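Local coordinates for protein HI_1472 (Haemophilus influenzae, PDB 3PSH) that binds molybdate and tungstate, but not sulfate or phosphate, in the periplasm and serves the MolBC ABC transporter in low-affinity molybdate import, at residues R185-N190 with A236-Q241; D181-T186 with M205-G210; A209-V214 with K295-Q300. One frame throughout, in Å; residues are numbered along the deposited sequence. Where two conformers were deposited one is given.

Interaction 1: residues R185-N190 with A236-Q241; sequences RTYMAN and AVILVQ
The side-chain amides of Asn-190 and Gln-241 meet with their planes 82° apart: ND2 of Asn-190 donates to OE1 of Gln-241 at 3.1 Å, coming from above the carbonyl plane and not along a lone pair. The ring of Tyr-187 is approached obliquely by CG1 of Ile-238. Tyr-187 and Ile-238 belong to two adjacent strands, 184-188 and 237-240, in the middle of the four-stranded parallel sheet of one lobe of this periplasmic binding protein, and the amide pair lies just beyond their C-terminal ends. The strand axes come within 4.7 Å and their directions differ by 29°, the twist expected of neighbouring parallel strands. The ladder alternates as a parallel pair should, with Val-237 N giving to Arg-185 O, Tyr-187 N to Val-237 O, Leu-239 N to Tyr-187 O and Ala-189 N to Leu-239 O; the last, at 2.9 Å and 172°, is nearly straight.

Thr-186, Met-188, Val-237 and Leu-239 share one face of the sheet, whereas Tyr-187 and Ile-238 lie side by side on the other. On the first face CG2 of Thr-186, anti to the backbone N, is pressed against CD1 of Leu-239 at 3.4 Å, closer than usual for two carbons. Met-188 bends at both chi2 and chi3, which carries CE to 3.8 Å from CB of Leu-239 and leaves SD beside CG of Gln-241.

At the C-terminal ends the strands lead toward the molybdate pocket. Gln-241 OE1 also accepts from Arg-243 and its NE2 donates to Tyr-196, both of which bind molybdate, so the glutamine is a second-shell residue that ties these two together. A water bridges the strand ends, donating to Ala-189 O at 2.6 Å and accepting from Gln-241 N at 2.9 Å.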
loop_
_atom_site.group_PDB
_atom_site.type_symbol
_atom_site.label_atom_id
_atom_site.label_comp_id
_atom_site.label_asym_id
_atom_site.label_seq_id
_atom_site.Cartn_x
_atom_site.Cartn_y
_atom_site.Cartn_z
ATOM N N ARG A 185 19.704 4.511 -8.301
ATOM C CA ARG A 185 19.521 5.012 -6.893
ATOM C C ARG A 185 18.390 6.022 -6.812
ATOM O O ARG A 185 18.458 7.116 -7.372
ATOM C CB ARG A 185 20.817 5.617 -6.401
ATOM C CG ARG A 185 21.872 4.442 -6.246
ATOM C CD ARG A 185 23.280 4.918 -5.807
ATOM N NE ARG A 185 23.218 5.832 -4.645
ATOM C CZ ARG A 185 23.035 5.549 -3.344
ATOM N NH1 ARG A 185 22.831 4.276 -2.875
ATOM N NH2 ARG A 185 23.067 6.618 -2.492
ATOM N N THR A 186 17.354 5.658 -5.999
ATOM C CA THR A 186 16.074 6.301 -6.053
ATOM C C THR A 186 15.640 6.665 -4.654
ATOM O O THR A 186 16.062 5.947 -3.726
ATOM C CB THR A 186 15.069 5.316 -6.724
ATOM O OG1 THR A 186 15.545 4.873 -8.023
ATOM C CG2 THR A 186 13.720 5.909 -6.908
ATOM N N TYR A 187 14.853 7.739 -4.537
ATOM C CA TYR A 187 14.465 8.197 -3.212
ATOM C C TYR A 187 12.988 8.498 -3.253
ATOM O O TYR A 187 12.523 9.184 -4.170
ATOM C CB TYR A 187 15.224 9.507 -2.931
ATOM C CG TYR A 187 14.832 10.143 -1.588
ATOM C CD1 TYR A 187 15.370 9.635 -0.369
ATOM C CD2 TYR A 187 13.980 11.256 -1.539
ATOM C CE1 TYR A 187 15.009 10.221 0.879
ATOM C CE2 TYR A 187 13.614 11.843 -0.242
ATOM C CZ TYR A 187 14.170 11.309 0.917
ATOM O OH TYR A 187 13.708 11.914 2.057
ATOM N N MET A 188 12.293 8.059 -2.193
ATOM C CA MET A 188 10.878 8.339 -2.053
ATOM C C MET A 188 10.678 9.567 -1.126
ATOM O O MET A 188 10.919 9.485 0.048
ATOM C CB MET A 188 10.189 7.038 -1.539
ATOM C CG MET A 188 8.789 7.240 -1.172
ATOM S SD MET A 188 7.717 7.935 -2.450
ATOM C CE MET A 188 7.812 6.781 -3.570
ATOM N N ALA A 189 10.188 10.642 -1.671
ATOM C CA ALA A 189 10.002 11.886 -0.853
ATOM C C ALA A 189 8.504 12.039 -0.483
ATOM O O ALA A 189 7.656 12.247 -1.331
ATOM C CB ALA A 189 10.488 13.120 -1.705
ATOM N N ASN A 190 8.206 11.799 0.793
ATOM C CA ASN A 190 6.897 12.038 1.406
ATOM C C ASN A 190 6.887 13.432 2.061
ATOM O O ASN A 190 7.961 14.061 2.193
ATOM C CB ASN A 190 6.559 10.916 2.408
ATOM C CG ASN A 190 5.860 9.771 1.752
ATOM O OD1 ASN A 190 6.327 9.227 0.772
ATOM N ND2 ASN A 190 4.682 9.408 2.286
ATOM N N ALA A 236 19.683 9.570 -7.791
ATOM C CA ALA A 236 19.557 9.863 -9.242
ATOM C C ALA A 236 18.130 10.225 -9.685
ATOM O O ALA A 236 17.865 11.021 -10.629
ATOM C CB ALA A 236 20.033 8.634 -10.081
ATOM N N VAL A 237 17.169 9.678 -8.919
ATOM C CA VAL A 237 15.741 9.757 -9.269
ATOM C C VAL A 237 15.000 10.012 -7.930
ATOM O O VAL A 237 15.286 9.352 -6.941
ATOM C CB VAL A 237 15.274 8.481 -9.857
ATOM C CG1 VAL A 237 13.777 8.581 -10.078
ATOM C CG2 VAL A 237 15.880 8.232 -11.257
ATOM N N ILE A 238 14.080 10.944 -7.944
ATOM C CA ILE A 238 13.162 11.164 -6.796
ATOM C C ILE A 238 11.754 10.842 -7.207
ATOM O O ILE A 238 11.311 11.236 -8.259
ATOM C CB ILE A 238 13.296 12.560 -6.131
ATOM C CG1 ILE A 238 14.602 12.711 -5.408
ATOM C CG2 ILE A 238 12.151 12.912 -5.152
ATOM C CD1 ILE A 238 14.918 14.282 -5.094
ATOM N N LEU A 239 11.052 10.039 -6.373
ATOM C CA LEU A 239 9.679 9.635 -6.643
ATOM C C LEU A 239 8.813 10.235 -5.545
ATOM O O LEU A 239 9.295 10.439 -4.400
ATOM C CB LEU A 239 9.533 8.085 -6.673
ATOM C CG LEU A 239 10.465 7.466 -7.810
ATOM C CD1 LEU A 239 10.393 6.017 -7.684
ATOM C CD2 LEU A 239 9.908 7.907 -9.275
ATOM N N VAL A 240 7.603 10.604 -5.991
ATOM C CA VAL A 240 6.586 11.141 -5.093
ATOM C C VAL A 240 5.312 10.303 -5.286
ATOM O O VAL A 240 4.938 9.933 -6.366
ATOM C CB VAL A 240 6.309 12.643 -5.341
ATOM C CG1 VAL A 240 5.142 13.198 -4.477
ATOM C CG2 VAL A 240 7.581 13.481 -4.987
ATOM N N GLN A 241 4.677 9.991 -4.157
ATOM C CA GLN A 241 3.416 9.229 -4.196
ATOM C C GLN A 241 2.308 10.089 -4.740
ATOM O O GLN A 241 2.236 11.267 -4.303
ATOM C CB GLN A 241 3.074 8.807 -2.748
ATOM C CG GLN A 241 4.106 7.752 -2.207
ATOM C CD GLN A 241 3.917 7.322 -0.737
ATOM O OE1 GLN A 241 3.120 7.952 0.045
ATOM N NE2 GLN A 241 4.608 6.239 -0.360
HETATM O O HOH W 1 5.361 10.967 -1.559
#

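Interaction 2: residues D181-T186 with M205-G210; sequences DKRVRT and MMEHAG
With chi1 at -163°, Arg-183 sets CG anti to the backbone N and lays it 3.6 Å from O of Gly-210; a bend at chi3 (-90°) then turns the guanidinium toward the end of helix 201-208. There NH1 donates to Glu-207 O at 2.9 Å. The oxygen lies at the edge of the guanidinium, in its plane, and the N-H arrives in the carbonyl plane on a lone pair. A water links the same two residues a second time, accepting from NH2 of Arg-183 and donating to Glu-207 O.

The helix closes in a Schellman motif, in which Gly-210, at positive phi, is the C' residue: its N bonds to Glu-207 O, and Ala-211 N to Met-206 O. Glu-207 O therefore accepts from Gly-210 N as well as from Arg-183, and the guanidinium's positive charge is probably stabilised by the partial negative charge of the helix C-terminus. Three residues on, Gly-210 O receives Val-184 N at 3.1 Å and 171°, on a lone pair, where strand 184-188 starts beside strand 211-213. NH1 of Arg-183 has a further acceptor in Ala-211 O.

On the buried side, the side chain of Met-206, extended beyond CG, lies against the sheet face that carries Thr-186 and places CE 3.7 Å from CG2 of Thr-186, while its SD stands 4.0 Å from CB of that threonine. The hydroxyl of Thr-186 is engaged within its own strand, donating OG1 to Val-184 O from above the carbonyl plane.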
loop_
_atom_site.group_PDB
_atom_site.type_symbol
_atom_site.label_atom_id
_atom_site.label_comp_id
_atom_site.label_asym_id
_atom_site.label_seq_id
_atom_site.Cartn_x
_atom_site.Cartn_y
_atom_site.Cartn_z
ATOM N N ASP A 181 25.998 -2.367 -9.128
ATOM C CA ASP A 181 26.572 -1.031 -9.276
ATOM C C ASP A 181 25.721 -0.148 -10.276
ATOM O O ASP A 181 25.832 1.083 -10.219
ATOM C CB ASP A 181 28.050 -1.172 -9.645
ATOM C CG ASP A 181 28.717 0.171 -9.976
ATOM O OD1 ASP A 181 29.152 0.862 -9.040
ATOM O OD2 ASP A 181 28.682 0.548 -11.162
ATOM N N LYS A 182 24.888 -0.776 -11.095
ATOM C CA LYS A 182 24.068 -0.089 -12.125
ATOM C C LYS A 182 22.664 0.176 -11.703
ATOM O O LYS A 182 22.002 1.048 -12.271
ATOM C CB LYS A 182 23.992 -0.888 -13.442
ATOM C CG LYS A 182 25.390 -1.110 -14.239
ATOM C CD LYS A 182 26.012 0.230 -14.662
ATOM C CE LYS A 182 27.140 0.015 -15.759
ATOM N NZ LYS A 182 26.572 -0.656 -16.973
ATOM N N ARG A 183 22.159 -0.604 -10.774
ATOM C CA ARG A 183 20.800 -0.324 -10.261
ATOM C C ARG A 183 20.619 1.141 -9.948
ATOM O O ARG A 183 21.477 1.794 -9.282
ATOM C CB ARG A 183 20.647 -1.258 -9.033
ATOM C CG ARG A 183 19.334 -1.520 -8.505
ATOM C CD ARG A 183 19.550 -2.586 -7.319
ATOM N NE ARG A 183 19.475 -3.989 -7.805
ATOM C CZ ARG A 183 18.308 -4.549 -8.209
ATOM N NH1 ARG A 183 17.165 -3.829 -8.179
ATOM N NH2 ARG A 183 18.203 -5.816 -8.688
ATOM N N VAL A 184 19.436 1.669 -10.312
ATOM C CA VAL A 184 19.177 3.152 -10.295
ATOM C C VAL A 184 18.901 3.582 -8.848
ATOM O O VAL A 184 18.006 2.977 -8.177
ATOM C CB VAL A 184 17.964 3.507 -11.213
ATOM C CG1 VAL A 184 17.688 5.035 -11.036
ATOM C CG2 VAL A 184 18.239 3.141 -12.649
ATOM N N ARG A 185 19.704 4.511 -8.301
ATOM C CA ARG A 185 19.521 5.012 -6.893
ATOM C C ARG A 185 18.390 6.022 -6.812
ATOM O O ARG A 185 18.458 7.116 -7.372
ATOM C CB ARG A 185 20.817 5.617 -6.401
ATOM C CG ARG A 185 21.872 4.442 -6.246
ATOM C CD ARG A 185 23.280 4.918 -5.807
ATOM N NE ARG A 185 23.218 5.832 -4.645
ATOM C CZ ARG A 185 23.035 5.549 -3.344
ATOM N NH1 ARG A 185 22.831 4.276 -2.875
ATOM N NH2 ARG A 185 23.067 6.618 -2.492
ATOM N N THR A 186 17.354 5.658 -5.999
ATOM C CA THR A 186 16.074 6.301 -6.053
ATOM C C THR A 186 15.640 6.665 -4.654
ATOM O O THR A 186 16.062 5.947 -3.726
ATOM C CB THR A 186 15.069 5.316 -6.724
ATOM O OG1 THR A 186 15.545 4.873 -8.023
ATOM C CG2 THR A 186 13.720 5.909 -6.908
ATOM N N MET A 205 9.465 -2.461 -4.329
ATOM C CA MET A 205 8.982 -1.991 -5.668
ATOM C C MET A 205 10.156 -1.476 -6.489
ATOM O O MET A 205 10.267 -1.838 -7.652
ATOM C CB MET A 205 7.946 -0.872 -5.560
ATOM C CG MET A 205 7.417 -0.379 -6.937
ATOM S SD MET A 205 6.165 0.978 -6.559
ATOM C CE MET A 205 7.225 2.333 -6.123
ATOM N N MET A 206 11.049 -0.772 -5.802
ATOM C CA MET A 206 12.255 -0.248 -6.470
ATOM C C MET A 206 13.123 -1.443 -6.918
ATOM O O MET A 206 13.485 -1.546 -8.130
ATOM C CB MET A 206 13.001 0.624 -5.505
ATOM C CG MET A 206 12.173 1.903 -5.248
ATOM S SD MET A 206 13.114 2.955 -4.175
ATOM C CE MET A 206 12.056 4.445 -3.908
ATOM N N GLU A 207 13.299 -2.456 -6.086
ATOM C CA GLU A 207 14.200 -3.584 -6.514
ATOM C C GLU A 207 13.682 -4.319 -7.726
ATOM O O GLU A 207 14.441 -4.694 -8.671
ATOM C CB GLU A 207 14.327 -4.586 -5.361
ATOM C CG GLU A 207 15.240 -4.063 -4.291
ATOM C CD GLU A 207 15.223 -4.983 -3.014
ATOM O OE1 GLU A 207 14.597 -6.079 -3.120
ATOM O OE2 GLU A 207 15.882 -4.616 -2.049
ATOM N N HIS A 208 12.375 -4.564 -7.766
ATOM C CA HIS A 208 11.775 -5.336 -8.852
ATOM C C HIS A 208 11.810 -4.583 -10.198
ATOM O O HIS A 208 11.707 -5.174 -11.240
ATOM C CB HIS A 208 10.352 -5.718 -8.498
ATOM C CG HIS A 208 10.287 -6.837 -7.498
ATOM N ND1 HIS A 208 10.318 -8.183 -7.849
ATOM C CD2 HIS A 208 10.152 -6.793 -6.142
ATOM C CE1 HIS A 208 10.236 -8.924 -6.737
ATOM N NE2 HIS A 208 10.166 -8.106 -5.695
ATOM N N ALA A 209 11.936 -3.262 -10.121
ATOM C CA ALA A 209 12.012 -2.488 -11.358
ATOM C C ALA A 209 13.449 -2.001 -11.619
ATOM O O ALA A 209 13.688 -0.999 -12.285
ATOM C CB ALA A 209 10.998 -1.284 -11.287
ATOM N N GLY A 210 14.440 -2.686 -11.026
ATOM C CA GLY A 210 15.863 -2.348 -11.413
ATOM C C GLY A 210 16.436 -1.114 -10.752
ATOM O O GLY A 210 17.376 -0.458 -11.312
HETATM O O HOH W 2 15.896 -7.380 -8.860
#

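Interaction 3: residues A209-V214 with K295-Q300; sequences AGAYNV and KALYPQ
A single side-chain-to-backbone hydrogen bond, flanked by a small apolar contact, joins the turn ahead of the edge strand 211-213 to the C-terminal end of helix 283-297. Tyr-298, the first residue past that helix to leave helical backbone angles, donates its OH to O of Gly-210 at 2.6 Å. The carbonyl oxygen lies at the edge of the phenol ring, near its plane, and the hydroxyl meets it in the carbonyl plane on a lone pair, with a C=O...O angle of 129°. The same ring edge passes O of Ala-209, which is 3.3 Å from CE2 of Tyr-298; this buried carbonyl has no hydrogen-bonding partner in the model.

Leu-297 supplies the apolar half. Its CG stands anti to the carbonyl carbon (chi1 -61°), and the branch ending in CD1 reaches 3.8 Å from CB of Ala-211 and 3.7 Å from O of Ala-209. The contact is small, with 166 Å² buried between the segments.

Around it, Ala-209 packs on Leu-293 and Ala-294 of helix 283-297, Ala-211 on Thr-186 of strand 184-188 and on Met-206 of helix 201-208, and Tyr-298 on Val-178.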
loop_
_atom_site.group_PDB
_atom_site.type_symbol
_atom_site.label_atom_id
_atom_site.label_comp_id
_atom_site.label_asym_id
_atom_site.label_seq_id
_atom_site.Cartn_x
_atom_site.Cartn_y
_atom_site.Cartn_z
ATOM N N ALA A 209 11.936 -3.262 -10.121
ATOM C CA ALA A 209 12.012 -2.488 -11.358
ATOM C C ALA A 209 13.449 -2.001 -11.619
ATOM O O ALA A 209 13.688 -0.999 -12.285
ATOM C CB ALA A 209 10.998 -1.284 -11.287
ATOM N N GLY A 210 14.440 -2.686 -11.026
ATOM C CA GLY A 210 15.863 -2.348 -11.413
ATOM C C GLY A 210 16.436 -1.114 -10.752
ATOM O O GLY A 210 17.376 -0.458 -11.312
ATOM N N ALA A 211 15.949 -0.817 -9.488
ATOM C CA ALA A 211 16.320 0.328 -8.734
ATOM C C ALA A 211 16.596 -0.047 -7.326
ATOM O O ALA A 211 16.542 -1.226 -6.990
ATOM C CB ALA A 211 15.171 1.412 -8.769
ATOM N N TYR A 212 16.977 0.917 -6.553
ATOM C CA TYR A 212 17.374 0.697 -5.164
ATOM C C TYR A 212 16.988 1.885 -4.335
ATOM O O TYR A 212 17.210 3.002 -4.758
ATOM C CB TYR A 212 18.891 0.535 -5.084
ATOM C CG TYR A 212 19.308 0.492 -3.659
ATOM C CD1 TYR A 212 18.728 -0.529 -2.790
ATOM C CD2 TYR A 212 20.163 1.496 -3.115
ATOM C CE1 TYR A 212 19.035 -0.597 -1.398
ATOM C CE2 TYR A 212 20.426 1.491 -1.670
ATOM C CZ TYR A 212 19.840 0.422 -0.852
ATOM O OH TYR A 212 20.155 0.454 0.493
ATOM N N ASN A 213 16.427 1.659 -3.142
ATOM C CA ASN A 213 15.966 2.707 -2.248
ATOM C C ASN A 213 17.175 3.236 -1.466
ATOM O O ASN A 213 17.615 2.543 -0.514
ATOM C CB ASN A 213 14.858 2.142 -1.277
ATOM C CG ASN A 213 14.415 3.165 -0.276
ATOM O OD1 ASN A 213 14.886 4.294 -0.269
ATOM N ND2 ASN A 213 13.394 2.817 0.544
ATOM N N VAL A 214 17.685 4.460 -1.784
ATOM C CA VAL A 214 18.922 4.938 -1.109
ATOM C C VAL A 214 18.832 4.999 0.435
ATOM O O VAL A 214 19.860 4.835 1.101
ATOM C CB VAL A 214 19.358 6.307 -1.669
ATOM C CG1 VAL A 214 19.445 6.180 -3.162
ATOM C CG2 VAL A 214 18.329 7.387 -1.358
ATOM N N LYS A 295 9.401 0.576 -16.848
ATOM C CA LYS A 295 9.374 1.172 -18.174
ATOM C C LYS A 295 9.932 2.597 -18.140
ATOM O O LYS A 295 10.484 3.107 -19.149
ATOM C CB LYS A 295 7.935 1.229 -18.775
ATOM C CG LYS A 295 7.267 0.011 -19.123
ATOM C CD LYS A 295 5.860 0.273 -19.848
ATOM C CE LYS A 295 5.808 1.192 -21.159
ATOM N NZ LYS A 295 6.255 0.450 -22.398
ATOM N N ALA A 296 9.694 3.296 -17.024
ATOM C CA ALA A 296 10.184 4.640 -16.863
ATOM C C ALA A 296 11.724 4.630 -16.852
ATOM O O ALA A 296 12.365 5.552 -17.343
ATOM C CB ALA A 296 9.584 5.295 -15.544
ATOM N N LEU A 297 12.312 3.637 -16.215
ATOM C CA LEU A 297 13.756 3.657 -15.935
ATOM C C LEU A 297 14.482 2.842 -17.058
ATOM O O LEU A 297 15.680 3.147 -17.287
ATOM C CB LEU A 297 14.112 2.942 -14.614
ATOM C CG LEU A 297 13.474 3.564 -13.361
ATOM C CD1 LEU A 297 13.936 2.698 -12.146
ATOM C CD2 LEU A 297 13.835 5.065 -13.225
ATOM N N TYR A 298 13.795 1.838 -17.681
ATOM C CA TYR A 298 14.402 1.066 -18.797
ATOM C C TYR A 298 13.488 1.042 -19.944
ATOM O O TYR A 298 13.082 -0.026 -20.391
ATOM C CB TYR A 298 14.728 -0.369 -18.370
ATOM C CG TYR A 298 15.642 -0.449 -17.121
ATOM C CD1 TYR A 298 17.050 -0.608 -17.252
ATOM C CD2 TYR A 298 15.097 -0.304 -15.821
ATOM C CE1 TYR A 298 17.850 -0.666 -16.081
ATOM C CE2 TYR A 298 15.905 -0.385 -14.690
ATOM C CZ TYR A 298 17.317 -0.527 -14.832
ATOM O OH TYR A 298 18.243 -0.567 -13.794
ATOM N N PRO A 299 13.180 2.254 -20.519
ATOM C CA PRO A 299 12.148 2.247 -21.612
ATOM C C PRO A 299 12.507 1.322 -22.812
ATOM O O PRO A 299 11.621 0.706 -23.392
ATOM C CB PRO A 299 12.114 3.676 -22.060
ATOM C CG PRO A 299 13.541 4.299 -21.606
ATOM C CD PRO A 299 13.711 3.599 -20.239
ATOM N N GLN A 300 13.806 1.187 -23.111
ATOM C CA GLN A 300 14.201 0.433 -24.313
ATOM C C GLN A 300 14.097 -1.043 -24.095
ATOM O O GLN A 300 14.359 -1.803 -25.030
ATOM C CB GLN A 300 15.661 0.803 -24.650
ATOM C CG GLN A 300 15.812 2.320 -25.022
ATOM C CD GLN A 300 14.599 2.827 -25.843
ATOM O OE1 GLN A 300 14.061 2.134 -26.757
ATOM N NE2 GLN A 300 14.101 4.062 -25.461
#

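In the fold
All three contacts are built around one parallel sheet. Interaction 1 pairs its two central strands, is the most buried, and covers the most area, 550 Å² against 274 and 166 Å²; its bonds are mainly a backbone ladder. Interactions 2 and 3, with centres 5 Å apart, share Ala-209 and Gly-210 and sit where the turn after helix 201-208 leads into the edge strand 211-213. There side-chain donors, a guanidinium and a phenol, reach backbone carbonyls, and Gly-210 O serves both contacts, taking Val-184 N in one and Tyr-298 OH in the other. Interaction 2, only partly buried, meets interaction 1 through Thr-186 and through CE of Met-206, which packs 4.0 Å from CB of Met-188.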